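Local atomic coordinates of gamma-glutamyltranspeptidase (Ggt) (Helicobacter pylori 26695, PDB entry 5BPK), a protein that probably transfers or hydrolyses the gamma-glutamyl group of glutathione and related compounds, as an Ntn-hydrolase of the gamma-glutamyltranspeptidase family. Residues A99-P107 / G135-M146; L155-A166 / K218-L226. One frame throughout, in Å; residues are numbered along the deposited sequence.

Interaction 1 (A99-P107 / G135-M146); sequences ALDFREKAP and GVPGTVAGMEAM. With 4UD ((2S)-amino[(5S)-4,5-dihydro-1,2-oxazol-5-yl]acetic acid), chain O; EDO (1,2-ethanediol), chain M.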
loop_
_atom_site.group_PDB
_atom_site.type_symbol
_atom_site.label_atom_id
_atom_site.label_comp_id
_atom_site.label_asym_id
_atom_site.label_seq_id
_atom_site.Cartn_x
_atom_site.Cartn_y
_atom_site.Cartn_z
ATOM N N ALA A 99 -5.079 5.559 -13.021
ATOM C CA ALA A 99 -5.038 5.159 -11.616
ATOM C C ALA A 99 -6.428 4.700 -11.227
ATOM O O ALA A 99 -7.409 5.396 -11.500
ATOM C CB ALA A 99 -4.603 6.309 -10.744
ATOM N N LEU A 100 -6.521 3.518 -10.640
ATOM C CA LEU A 100 -7.781 3.001 -10.149
ATOM C C LEU A 100 -7.841 3.144 -8.625
ATOM O O LEU A 100 -6.999 2.616 -7.913
ATOM C CB LEU A 100 -7.947 1.538 -10.544
ATOM C CG LEU A 100 -9.229 0.850 -10.079
ATOM C CD1 LEU A 100 -10.469 1.529 -10.607
ATOM C CD2 LEU A 100 -9.181 -0.629 -10.458
ATOM N N ASP A 101 -8.850 3.868 -8.166
ATOM C CA ASP A 101 -9.150 4.074 -6.755
ATOM C C ASP A 101 -10.218 3.047 -6.372
ATOM O O ASP A 101 -11.390 3.196 -6.743
ATOM C CB ASP A 101 -9.647 5.535 -6.581
ATOM C CG ASP A 101 -10.256 5.837 -5.215
ATOM O OD1 ASP A 101 -10.388 4.948 -4.350
ATOM O OD2 ASP A 101 -10.645 7.019 -5.042
ATOM N N PHE A 102 -9.805 2.007 -5.641
ATOM C CA PHE A 102 -10.742 1.113 -4.965
ATOM C C PHE A 102 -10.554 1.161 -3.438
ATOM O O PHE A 102 -10.650 0.163 -2.731
ATOM C CB PHE A 102 -10.737 -0.306 -5.565
ATOM C CG PHE A 102 -9.408 -1.033 -5.526
ATOM C CD1 PHE A 102 -8.468 -0.865 -6.532
ATOM C CD2 PHE A 102 -9.165 -1.994 -4.556
ATOM C CE1 PHE A 102 -7.283 -1.591 -6.524
ATOM C CE2 PHE A 102 -7.963 -2.715 -4.535
ATOM C CZ PHE A 102 -7.023 -2.510 -5.532
ATOM N N ARG A 103 -10.306 2.372 -2.956
ATOM C CA ARG A 103 -10.180 2.652 -1.528
ATOM C C ARG A 103 -11.531 2.524 -0.831
ATOM O O ARG A 103 -12.572 2.872 -1.392
ATOM C CB ARG A 103 -9.631 4.064 -1.351
ATOM C CG ARG A 103 -9.393 4.531 0.077
ATOM C CD ARG A 103 -8.275 3.776 0.774
ATOM N NE ARG A 103 -7.756 4.541 1.910
ATOM C CZ ARG A 103 -6.802 4.123 2.739
ATOM N NH1 ARG A 103 -6.269 2.925 2.613
ATOM N NH2 ARG A 103 -6.384 4.907 3.720
ATOM N N GLU A 104 -11.522 2.065 0.421
ATOM C CA GLU A 104 -12.763 1.988 1.190
ATOM C C GLU A 104 -13.374 3.367 1.396
ATOM O O GLU A 104 -12.666 4.383 1.425
ATOM C CB GLU A 104 -12.565 1.327 2.546
ATOM C CG GLU A 104 -11.975 -0.075 2.500
ATOM C CD GLU A 104 -10.473 -0.079 2.719
ATOM O OE1 GLU A 104 -9.762 0.687 2.018
ATOM O OE2 GLU A 104 -10.020 -0.860 3.587
ATOM N N LYS A 105 -14.698 3.383 1.561
ATOM C CA LYS A 105 -15.446 4.597 1.876
ATOM C C LYS A 105 -15.959 4.556 3.302
ATOM O O LYS A 105 -16.401 3.492 3.787
ATOM C CB LYS A 105 -16.648 4.721 0.954
ATOM C CG LYS A 105 -16.308 4.914 -0.504
ATOM C CD LYS A 105 -17.503 4.636 -1.413
ATOM C CE LYS A 105 -18.684 5.581 -1.202
ATOM N NZ LYS A 105 -19.830 5.256 -2.118
ATOM N N ALA A 106 -15.982 5.711 3.956
ATOM C CA ALA A 106 -16.678 5.811 5.229
ATOM C C ALA A 106 -18.144 5.480 4.981
ATOM O O ALA A 106 -18.709 5.941 3.999
ATOM C CB ALA A 106 -16.519 7.204 5.832
ATOM N N PRO A 107 -18.773 4.690 5.878
ATOM C CA PRO A 107 -20.161 4.334 5.628
ATOM C C PRO A 107 -21.094 5.541 5.680
ATOM O O PRO A 107 -20.729 6.604 6.206
ATOM C CB PRO A 107 -20.473 3.344 6.758
ATOM C CG PRO A 107 -19.160 2.760 7.108
ATOM C CD PRO A 107 -18.206 3.906 6.988
ATOM N N GLY A 135 -14.226 0.581 6.898
ATOM C CA GLY A 135 -14.820 1.258 5.754
ATOM C C GLY A 135 -15.466 0.255 4.810
ATOM O O GLY A 135 -15.240 -0.954 4.913
ATOM N N VAL A 136 -16.275 0.755 3.881
ATOM C CA VAL A 136 -16.942 -0.113 2.907
ATOM C C VAL A 136 -15.894 -0.727 1.963
ATOM O O VAL A 136 -15.187 0.013 1.300
ATOM C CB VAL A 136 -17.990 0.668 2.080
ATOM C CG1 VAL A 136 -18.753 -0.291 1.193
ATOM C CG2 VAL A 136 -18.951 1.428 3.001
ATOM N N PRO A 137 -15.779 -2.077 1.913
ATOM C CA PRO A 137 -14.704 -2.688 1.111
ATOM C C PRO A 137 -14.776 -2.379 -0.387
ATOM O O PRO A 137 -15.866 -2.434 -0.987
ATOM C CB PRO A 137 -14.916 -4.180 1.321
ATOM C CG PRO A 137 -15.584 -4.279 2.676
ATOM C CD PRO A 137 -16.501 -3.083 2.714
ATOM N N GLY A 138 -13.615 -2.095 -0.970
ATOM C CA GLY A 138 -13.482 -1.795 -2.389
ATOM C C GLY A 138 -12.775 -2.830 -3.238
ATOM O O GLY A 138 -12.858 -2.760 -4.459
ATOM N N THR A 139 -12.057 -3.777 -2.615
ATOM C CA THR A 139 -11.216 -4.713 -3.378
ATOM C C THR A 139 -11.942 -5.479 -4.475
ATOM O O THR A 139 -11.451 -5.545 -5.589
ATOM C CB THR A 139 -10.500 -5.685 -2.452
ATOM O OG1 THR A 139 -9.593 -4.923 -1.646
ATOM C CG2 THR A 139 -9.743 -6.789 -3.218
ATOM N N VAL A 140 -13.097 -6.063 -4.164
ATOM C CA VAL A 140 -13.780 -6.880 -5.164
ATOM C C VAL A 140 -14.216 -6.018 -6.362
ATOM O O VAL A 140 -14.063 -6.418 -7.537
ATOM C CB VAL A 140 -14.971 -7.636 -4.562
ATOM C CG1 VAL A 140 -15.766 -8.329 -5.651
ATOM C CG2 VAL A 140 -14.467 -8.662 -3.513
ATOM N N ALA A 141 -14.717 -4.825 -6.062
ATOM C CA ALA A 141 -15.093 -3.865 -7.097
ATOM C C ALA A 141 -13.883 -3.439 -7.938
ATOM O O ALA A 141 -13.995 -3.262 -9.157
ATOM C CB ALA A 141 -15.778 -2.663 -6.472
ATOM N N GLY A 142 -12.732 -3.277 -7.282
ATOM C CA GLY A 142 -11.509 -2.891 -7.966
ATOM C C GLY A 142 -11.019 -3.972 -8.907
ATOM O O GLY A 142 -10.639 -3.683 -10.050
ATOM N N MET A 143 -11.012 -5.220 -8.432
ATOM C CA MET A 143 -10.590 -6.336 -9.281
ATOM C C MET A 143 -11.466 -6.433 -10.518
ATOM O O MET A 143 -10.952 -6.565 -11.634
ATOM C CB MET A 143 -10.626 -7.670 -8.527
ATOM C CG MET A 143 -9.638 -7.791 -7.367
ATOM S SD MET A 143 -7.897 -7.556 -7.779
ATOM C CE MET A 143 -7.594 -5.961 -7.049
ATOM N N GLU A 144 -12.781 -6.339 -10.333
ATOM C CA GLU A 144 -13.694 -6.458 -11.467
ATOM C C GLU A 144 -13.546 -5.284 -12.444
ATOM O O GLU A 144 -13.552 -5.471 -13.669
ATOM C CB GLU A 144 -15.145 -6.573 -11.005
ATOM C CG GLU A 144 -16.092 -6.869 -12.159
ATOM C CD GLU A 144 -17.531 -6.972 -11.727
ATOM O OE1 GLU A 144 -18.001 -8.111 -11.570
ATOM O OE2 GLU A 144 -18.179 -5.916 -11.538
ATOM N N ALA A 145 -13.430 -4.077 -11.904
ATOM C CA ALA A 145 -13.289 -2.872 -12.721
ATOM C C ALA A 145 -12.090 -2.950 -13.665
ATOM O O ALA A 145 -12.215 -2.673 -14.866
ATOM C CB ALA A 145 -13.189 -1.638 -11.834
ATOM N N MET A 146 -10.925 -3.336 -13.151
ATOM C CA MET A 146 -9.762 -3.408 -14.042
ATOM C C MET A 146 -9.884 -4.564 -15.042
ATOM O O MET A 146 -9.524 -4.407 -16.204
ATOM C CB MET A 146 -8.419 -3.404 -13.298
ATOM C CG MET A 146 -8.065 -4.599 -12.482
ATOM S SD MET A 146 -6.415 -4.278 -11.787
ATOM C CE MET A 146 -6.759 -4.309 -10.040
HETATM C C3 4UD O . -0.239 -0.807 4.567
HETATM C C4 4UD O . -1.622 0.925 4.451
HETATM C C5 4UD O . -1.408 -0.292 5.332
HETATM C C6 4UD O . -2.262 2.139 5.141
HETATM C C8 4UD O . -2.466 3.185 4.068
HETATM O O9 4UD O . -3.422 3.146 3.333
HETATM O O10 4UD O . -1.567 4.184 3.908
HETATM N N7 4UD O . -3.576 1.786 5.697
HETATM O O2 4UD O . -0.323 1.316 4.014
HETATM N N1 4UD O . 0.295 0.142 3.873
HETATM C C1 EDO M . -15.598 -0.203 -14.127
HETATM O O1 EDO M . -15.474 1.153 -13.696
HETATM C C2 EDO M . -14.496 -0.524 -15.131
HETATM O O2 EDO M . -14.784 -1.744 -15.827
#
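Phe102 lies against the first turns of helix 139-146. Its CB is 3.6 Å from Gly142 CA, and its CD2 is the same distance from Thr139 CA. Gly138 and Gly142 have no side chains, which lets the strand end come this close to the helix. Phe102 CG stands between the backbone N and the carbonyl carbon (chi1 59°), which turns the ring toward Gly138, Thr139 and Gly142. Thr139 OG1 lies at the ring edge, in plane, and is hydrogen-bonded to Asn81. The Met143 chain bends at chi2 and chi3, which brings its CE to Phe102 CZ at 3.8 Å. Leu100 continues the apolar row. Its CD2 packs on Met146 CB at 4.0 Å, the two side chains crossing at about a right angle.

Past the strand the contact becomes polar backbone. Val136 N donates to Lys105 O at 2.7 Å, nearly straight at 170°. The return bond, Lys105 N to Val136 O, is weak. Val136 CG2 also packs on Pro107.

The CB of Arg103 points away from 135-146, and its guanidinium binds the ligand. Its NH1 donates to O9 of the bound dihydro-oxazolyl amino acid at 2.9 Å, with a bent angle of 130°. Asp43 and Glu40 of the neighbouring chain form salt bridges with the same guanidinium and probably help to fix it. Asp101 OD1 accepts from Arg103 N at 2.9 Å in an Asx turn, which shapes the backbone leading to the arginine.

Strand 97-102 is an inner strand of the antiparallel sheet, between 85-91 and 262-271. Segments 99-102 and 139-146 run roughly antiparallel, and Met143 and Met146 also touch helix 61-75.

Interaction 2 (L155-A166 / K218-L226); sequences LSQLIDPAIKLA and KTLNQIKTL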
loop_
_atom_site.group_PDB
_atom_site.type_symbol
_atom_site.label_atom_id
_atom_site.label_comp_id
_atom_site.label_asym_id
_atom_site.label_seq_id
_atom_site.Cartn_x
_atom_site.Cartn_y
_atom_site.Cartn_z
ATOM N N LEU A 155 -13.183 -13.885 -15.526
ATOM C CA LEU A 155 -13.084 -13.900 -14.069
ATOM C C LEU A 155 -12.989 -15.328 -13.528
ATOM O O LEU A 155 -12.191 -15.584 -12.652
ATOM C CB LEU A 155 -14.259 -13.161 -13.421
ATOM C CG LEU A 155 -14.232 -13.079 -11.883
ATOM C CD1 LEU A 155 -13.046 -12.252 -11.390
ATOM C CD2 LEU A 155 -15.540 -12.512 -11.357
ATOM N N SER A 156 -13.781 -16.265 -14.060
ATOM C CA SER A 156 -13.746 -17.656 -13.566
ATOM C C SER A 156 -12.350 -18.284 -13.618
ATOM O O SER A 156 -11.913 -18.944 -12.657
ATOM C CB SER A 156 -14.753 -18.540 -14.326
ATOM O OG SER A 156 -14.480 -18.570 -15.719
ATOM N N GLN A 157 -11.646 -18.073 -14.724
ATOM C CA GLN A 157 -10.293 -18.599 -14.892
ATOM C C GLN A 157 -9.343 -17.996 -13.866
ATOM O O GLN A 157 -8.447 -18.674 -13.362
ATOM C CB GLN A 157 -9.724 -18.264 -16.273
ATOM C CG GLN A 157 -10.468 -18.789 -17.476
ATOM C CD GLN A 157 -9.815 -18.313 -18.763
ATOM O OE1 GLN A 157 -8.804 -18.867 -19.197
ATOM N NE2 GLN A 157 -10.372 -17.260 -19.362
ATOM N N LEU A 158 -9.525 -16.708 -13.593
ATOM C CA LEU A 158 -8.587 -15.961 -12.760
ATOM C C LEU A 158 -8.825 -16.170 -11.269
ATOM O O LEU A 158 -7.884 -16.076 -10.469
ATOM C CB LEU A 158 -8.635 -14.474 -13.123
ATOM C CG LEU A 158 -8.271 -14.139 -14.572
ATOM C CD1 LEU A 158 -8.496 -12.653 -14.825
ATOM C CD2 LEU A 158 -6.848 -14.561 -14.952
ATOM N N ILE A 159 -10.065 -16.473 -10.893
ATOM C CA ILE A 159 -10.426 -16.658 -9.479
ATOM C C ILE A 159 -10.379 -18.130 -9.039
ATOM O O ILE A 159 -10.271 -18.425 -7.850
ATOM C CB ILE A 159 -11.817 -16.029 -9.172
ATOM C CG1 ILE A 159 -11.978 -15.727 -7.674
ATOM C CG2 ILE A 159 -12.973 -16.927 -9.700
ATOM C CD1 ILE A 159 -13.115 -14.774 -7.386
ATOM N N ASP A 160 -10.443 -19.056 -9.991
ATOM C CA ASP A 160 -10.415 -20.476 -9.646
ATOM C C ASP A 160 -9.213 -20.879 -8.778
ATOM O O ASP A 160 -9.387 -21.650 -7.837
ATOM C CB ASP A 160 -10.479 -21.366 -10.900
ATOM C CG ASP A 160 -11.910 -21.681 -11.337
ATOM O OD1 ASP A 160 -12.871 -21.387 -10.599
ATOM O OD2 ASP A 160 -12.063 -22.242 -12.435
ATOM N N PRO A 161 -7.998 -20.360 -9.073
ATOM C CA PRO A 161 -6.873 -20.783 -8.221
ATOM C C PRO A 161 -7.048 -20.399 -6.754
ATOM O O PRO A 161 -6.724 -21.182 -5.856
ATOM C CB PRO A 161 -5.671 -20.063 -8.841
ATOM C CG PRO A 161 -6.036 -19.951 -10.285
ATOM C CD PRO A 161 -7.519 -19.668 -10.289
ATOM N N ALA A 162 -7.564 -19.202 -6.524
ATOM C CA ALA A 162 -7.866 -18.751 -5.179
ATOM C C ALA A 162 -8.913 -19.648 -4.522
ATOM O O ALA A 162 -8.759 -20.035 -3.369
ATOM C CB ALA A 162 -8.344 -17.287 -5.203
ATOM N N ILE A 163 -9.965 -19.992 -5.266
ATOM C CA ILE A 163 -11.016 -20.869 -4.741
ATOM C C ILE A 163 -10.438 -22.234 -4.351
ATOM O O ILE A 163 -10.757 -22.771 -3.280
ATOM C CB ILE A 163 -12.170 -21.050 -5.757
ATOM C CG1 ILE A 163 -12.928 -19.731 -5.950
ATOM C CG2 ILE A 163 -13.131 -22.128 -5.273
ATOM C CD1 ILE A 163 -13.897 -19.719 -7.132
ATOM N N LYS A 164 -9.576 -22.778 -5.208
ATOM C CA LYS A 164 -8.925 -24.068 -4.942
ATOM C C LYS A 164 -8.147 -24.041 -3.622
ATOM O O LYS A 164 -8.224 -24.972 -2.827
ATOM C CB LYS A 164 -7.973 -24.438 -6.084
ATOM C CG LYS A 164 -7.455 -25.862 -6.030
ATOM C CD LYS A 164 -6.449 -26.140 -7.136
ATOM C CE LYS A 164 -6.177 -27.634 -7.289
ATOM N NZ LYS A 164 -5.628 -27.955 -8.642
ATOM N N LEU A 165 -7.402 -22.961 -3.399
ATOM C CA LEU A 165 -6.620 -22.809 -2.177
ATOM C C LEU A 165 -7.497 -22.622 -0.941
ATOM O O LEU A 165 -7.139 -23.080 0.142
ATOM C CB LEU A 165 -5.627 -21.647 -2.312
ATOM C CG LEU A 165 -4.434 -21.989 -3.221
ATOM C CD1 LEU A 165 -3.775 -20.744 -3.796
ATOM C CD2 LEU A 165 -3.411 -22.851 -2.486
ATOM N N ALA A 166 -8.627 -21.936 -1.089
ATOM C CA ALA A 166 -9.556 -21.780 0.030
ATOM C C ALA A 166 -10.214 -23.106 0.402
ATOM O O ALA A 166 -10.311 -23.456 1.578
ATOM C CB ALA A 166 -10.615 -20.713 -0.277
ATOM N N LYS A 218 -16.886 -20.212 -0.389
ATOM C CA LYS A 218 -18.279 -19.905 -0.731
ATOM C C LYS A 218 -18.414 -18.473 -1.264
ATOM O O LYS A 218 -19.064 -18.231 -2.264
ATOM C CB LYS A 218 -19.207 -20.078 0.486
ATOM C CG LYS A 218 -19.915 -21.403 0.585
ATOM C CD LYS A 218 -20.986 -21.396 1.684
ATOM C CE LYS A 218 -22.251 -20.631 1.290
ATOM N NZ LYS A 218 -23.205 -20.482 2.442
ATOM N N THR A 219 -17.798 -17.525 -0.575
ATOM C CA THR A 219 -17.869 -16.125 -0.996
ATOM C C THR A 219 -17.208 -15.906 -2.361
ATOM O O THR A 219 -17.765 -15.229 -3.233
ATOM C CB THR A 219 -17.241 -15.203 0.049
ATOM O OG1 THR A 219 -17.903 -15.410 1.306
ATOM C CG2 THR A 219 -17.376 -13.750 -0.375
ATOM N N LEU A 220 -16.025 -16.488 -2.534
ATOM C CA LEU A 220 -15.308 -16.415 -3.805
ATOM C C LEU A 220 -16.113 -17.052 -4.930
ATOM O O LEU A 220 -16.121 -16.554 -6.060
ATOM C CB LEU A 220 -13.934 -17.076 -3.688
ATOM C CG LEU A 220 -12.933 -16.356 -2.777
ATOM C CD1 LEU A 220 -11.649 -17.157 -2.670
ATOM C CD2 LEU A 220 -12.645 -14.937 -3.260
ATOM N N ASN A 221 -16.820 -18.132 -4.615
ATOM C CA ASN A 221 -17.682 -18.775 -5.613
ATOM C C ASN A 221 -18.872 -17.903 -6.037
ATOM O O ASN A 221 -19.276 -17.938 -7.201
ATOM C CB ASN A 221 -18.152 -20.146 -5.123
ATOM C CG ASN A 221 -17.264 -21.277 -5.612
ATOM O OD1 ASN A 221 -17.151 -21.504 -6.818
ATOM N ND2 ASN A 221 -16.655 -22.010 -4.684
ATOM N N GLN A 222 -19.424 -17.130 -5.102
ATOM C CA GLN A 222 -20.464 -16.147 -5.422
ATOM C C GLN A 222 -19.931 -15.093 -6.387
ATOM O O GLN A 222 -20.616 -14.696 -7.339
ATOM C CB GLN A 222 -21.009 -15.461 -4.158
ATOM C CG GLN A 222 -21.951 -16.320 -3.350
ATOM C CD GLN A 222 -23.171 -16.751 -4.163
ATOM O OE1 GLN A 222 -23.257 -17.896 -4.601
ATOM N NE2 GLN A 222 -24.091 -15.822 -4.399
ATOM N N ILE A 223 -18.697 -14.668 -6.151
ATOM C CA ILE A 223 -18.050 -13.690 -7.009
ATOM C C ILE A 223 -17.787 -14.300 -8.387
ATOM O O ILE A 223 -18.048 -13.661 -9.401
ATOM C CB ILE A 223 -16.759 -13.143 -6.355
ATOM C CG1 ILE A 223 -17.106 -12.404 -5.049
ATOM C CG2 ILE A 223 -16.005 -12.223 -7.321
ATOM C CD1 ILE A 223 -15.911 -12.181 -4.099
ATOM N N LYS A 224 -17.295 -15.540 -8.410
ATOM C CA LYS A 224 -17.063 -16.262 -9.662
ATOM C C LYS A 224 -18.332 -16.306 -10.508
ATOM O O LYS A 224 -18.284 -16.067 -11.709
ATOM C CB LYS A 224 -16.579 -17.688 -9.377
ATOM C CG LYS A 224 -16.444 -18.586 -10.614
ATOM C CD LYS A 224 -15.915 -19.949 -10.219
ATOM C CE LYS A 224 -16.000 -20.952 -11.342
ATOM N NZ LYS A 224 -15.306 -22.210 -10.978
ATOM N N THR A 225 -19.456 -16.615 -9.869
ATOM C CA THR A 225 -20.719 -16.853 -10.576
ATOM C C THR A 225 -21.459 -15.574 -10.978
ATOM O O THR A 225 -22.055 -15.519 -12.062
ATOM C CB THR A 225 -21.654 -17.757 -9.728
ATOM O OG1 THR A 225 -21.036 -19.037 -9.548
ATOM C CG2 THR A 225 -23.004 -17.958 -10.411
ATOM N N LEU A 226 -21.416 -14.559 -10.112
ATOM C CA LEU A 226 -22.201 -13.331 -10.272
ATOM C C LEU A 226 -21.367 -12.066 -10.489
ATOM O O LEU A 226 -21.925 -10.986 -10.700
ATOM C CB LEU A 226 -23.069 -13.116 -9.032
ATOM C CG LEU A 226 -24.017 -14.261 -8.676
ATOM C CD1 LEU A 226 -24.653 -13.992 -7.340
ATOM C CD2 LEU A 226 -25.070 -14.432 -9.777
#
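Lys224 reaches across to helix 155-166 and pairs with Asp160. NZ donates to Asp160 OD1 at 2.6 Å, using the syn lone pair of that oxygen, in a salt bridge. The lysine leaves with CG trans to the backbone N (chi1 174°), an extended chain that carries NZ past Ile159 and Ile163 to the Asp160 carboxylate. Its methylenes are a knob in a hole formed by Ser156, Ile159, Asp160 and Ile163. Ile159 CG2 touches Lys224 CB at 3.7 Å, and Ile163 CD1 meets Lys224 CD at the same distance.

Next to the lysine, Ile159, Ile163, Leu220 and Ile223 make an aliphatic contact. Ile163 and Leu220 slide past each other in opposite directions, with Ile163 CG1 at 3.6 Å from Leu220 CB. Leu220 CD1 continues to Ala162 and Ala166. Ile159 CD1 meets Ile223 CG2 at 3.9 Å, the side chains at about a right angle. Leu155 CD2 approaches Ile223 O at 3.4 Å. Ile163 CG2 lies 3.6 Å from Asn221 ND2, whose bonds to Ala217 and Glu167 are weak.

Pro161 has no N-H to give, and helix 155-166 is kinked there. Across the kink, Ile163 N bonds to Ile159 O, tying together two residues that both touch Lys224.

The two segments run almost antiparallel, at 171°, with axes 9.2 Å apart. Phe70 of helix 61-75 packs on Leu155 and Ile159, and Val74 on Leu220. Helix 139-150 adds Leu147 against Leu155, while helix 45-56 packs on Leu158, Pro161 and Leu165.

Overall arrangement
Interaction 1 is the more deeply buried, with its centre about 10 Å from the chain centre, against about 21 Å for interaction 2. It joins sheet to helix through an aromatic ring and glycines, and the loops beyond through backbone bonds. Its strand end leads to the inhibitor site and the neighbouring chain. Interaction 2 is a helix pair with an aliphatic inner side and a charged pair, Asp160 and Lys224, at its partly exposed edge. The centres of interactions 1 and 2 are about 18 Å apart. They meet where Val140 CG2 packs on Ile223 CD1 at 3.8 Å. Helices 139-150 and 155-168 are consecutive, and helix 61-75 touches both contacts.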